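Local coordinates for protein aspartate aminotransferase (Leishmania major, PDB 4H51) that probably transfers the amino group of L-aspartate to 2-oxoglutarate, working as a homodimer with pyridoxal 5'-phosphate as cofactor, at residues A396-H400 with E401-M405. Residues are numbered along the deposited sequence; the frame is centred on the assembly and turned at random.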
loop_
_atom_site.group_PDB
_atom_site.type_symbol
_atom_site.label_atom_id
_atom_site.label_comp_id
_atom_site.label_asym_id
_atom_site.label_seq_id
_atom_site.Cartn_x
_atom_site.Cartn_y
_atom_site.Cartn_z
ATOM N N ALA B 396 5.589 11.332 -23.903
ATOM C CA ALA B 396 6.351 12.101 -22.924
ATOM C C ALA B 396 7.750 11.514 -22.715
ATOM O O ALA B 396 8.584 12.125 -22.065
ATOM C CB ALA B 396 5.592 12.115 -21.596
ATOM N N GLY B 397 8.006 10.347 -23.286
ATOM C CA GLY B 397 9.344 9.740 -23.220
ATOM C C GLY B 397 10.263 10.137 -24.350
ATOM O O GLY B 397 11.426 9.731 -24.370
ATOM N N LEU B 398 9.715 10.897 -25.303
ATOM C CA LEU B 398 10.442 11.313 -26.487
ATOM C C LEU B 398 11.354 12.517 -26.254
ATOM O O LEU B 398 11.104 13.362 -25.398
ATOM C CB LEU B 398 9.469 11.668 -27.605
ATOM C CG LEU B 398 8.699 10.559 -28.256
ATOM C CD1 LEU B 398 7.590 11.130 -29.157
ATOM C CD2 LEU B 398 9.617 9.573 -28.990
ATOM N N THR B 399 12.391 12.582 -27.067
ATOM C CA THR B 399 13.185 13.783 -27.290
ATOM C C THR B 399 13.011 14.178 -28.761
ATOM O O THR B 399 12.504 13.388 -29.576
ATOM C CB THR B 399 14.664 13.509 -26.996
ATOM O OG1 THR B 399 15.214 12.633 -27.990
ATOM C CG2 THR B 399 14.852 12.926 -25.545
ATOM N N HIS B 400 13.406 15.402 -29.105
ATOM C CA HIS B 400 13.424 15.822 -30.507
ATOM C C HIS B 400 13.976 14.707 -31.353
ATOM O O HIS B 400 13.356 14.272 -32.322
ATOM C CB HIS B 400 14.258 17.095 -30.678
ATOM C CG HIS B 400 14.434 17.518 -32.121
ATOM N ND1 HIS B 400 13.449 18.143 -32.822
ATOM C CD2 HIS B 400 15.507 17.357 -33.003
ATOM C CE1 HIS B 400 13.875 18.371 -34.078
ATOM N NE2 HIS B 400 15.140 17.900 -34.187
ATOM N N GLU B 401 15.141 14.224 -30.965
ATOM C CA GLU B 401 15.849 13.182 -31.690
ATOM C C GLU B 401 15.019 11.892 -31.828
ATOM O O GLU B 401 14.885 11.350 -32.941
ATOM C CB GLU B 401 17.191 12.951 -31.000
ATOM C CG GLU B 401 18.163 11.937 -31.594
ATOM C CD GLU B 401 19.490 11.895 -30.815
ATOM O OE1 GLU B 401 19.573 11.243 -29.749
ATOM O OE2 GLU B 401 20.472 12.500 -31.270
ATOM N N THR B 402 14.443 11.392 -30.740
ATOM C CA THR B 402 13.721 10.113 -30.819
ATOM C C THR B 402 12.315 10.272 -31.423
ATOM O O THR B 402 11.792 9.319 -31.960
ATOM C CB THR B 402 13.711 9.332 -29.470
ATOM O OG1 THR B 402 13.145 10.146 -28.428
ATOM C CG2 THR B 402 15.173 8.941 -29.072
ATOM N N ALA B 403 11.747 11.485 -31.401
ATOM C CA ALA B 403 10.512 11.770 -32.149
ATOM C C ALA B 403 10.705 11.543 -33.662
ATOM O O ALA B 403 9.857 10.926 -34.349
ATOM C CB ALA B 403 10.053 13.203 -31.899
ATOM N N LEU B 404 11.791 12.090 -34.185
ATOM C CA LEU B 404 12.139 11.880 -35.591
ATOM C C LEU B 404 12.363 10.385 -35.829
ATOM O O LEU B 404 11.885 9.860 -36.804
ATOM C CB LEU B 404 13.375 12.696 -35.967
ATOM C CG LEU B 404 13.249 14.244 -35.894
ATOM C CD1 LEU B 404 14.550 14.910 -36.295
ATOM C CD2 LEU B 404 12.083 14.815 -36.706
ATOM N N MET B 405 13.048 9.692 -34.921
ATOM C CA MET B 405 13.285 8.259 -35.084
ATOM C C MET B 405 11.996 7.452 -35.047
ATOM O O MET B 405 11.868 6.476 -35.779
ATOM C CB MET B 405 14.202 7.708 -34.011
ATOM C CG MET B 405 15.654 8.110 -34.183
ATOM S SD MET B 405 16.585 7.975 -32.655
ATOM C CE MET B 405 16.316 6.226 -32.281
HETATM O O HOH W 1 13.545 9.069 -26.096
HETATM O O HOH W 2 17.378 11.585 -27.241
#
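Thr402 OG1 is gripped from two sources at the start of helix 400-416. Thr399 N donates to Thr402 OG1 at 2.9 Å in an almost straight bond, with an N-H...O angle of 177°. A water bonded to Thr402 OG1 also donates to Gly397 O, and so ties the hydroxyl to the incoming loop. The reciprocal bond runs from Thr402 N to Thr399 OG1, at 3.1 Å. Together the two bonds make a capping box, with Thr399 as the N-cap residue. Both threonines hold OG1 between their own backbone N and carbonyl carbon (chi1 69° in Thr399, 57° in Thr402). This turns each hydroxyl to the backbone N-H of the other residue. The box gives a side-chain acceptor to an N-H of the first turn, as helix caps do.

The regular helical bonds begin at the same place. Ala403 N donates to Thr399 O at 2.7 Å, and Leu404 N to His400 O at 3.3 Å. A second water joins Thr399 OG1 to Glu401 OE1, the latter by a weak bond.

Side-chain packing flanks the cap. Leu398 CD2 lies 3.6 Å from the hydroxyl oxygen Thr402 OG1, and Leu398 CD1 makes an apolar contact with Ala403 CB at 4.2 Å. One turn along the exposed side, Leu404 CG sits over one face of the His400 imidazole. Leu404 CD1 comes within 3.7 Å of His400 NE2.

The cap marks the point where the loop after strand 392-394 turns into helix 400-416. The buried side chains of Leu398 and Ala403 both touch Val344 of the long helix 320-350. Arg336 of that helix donates to Leu398 O, so the loop and the new helix are both held against it.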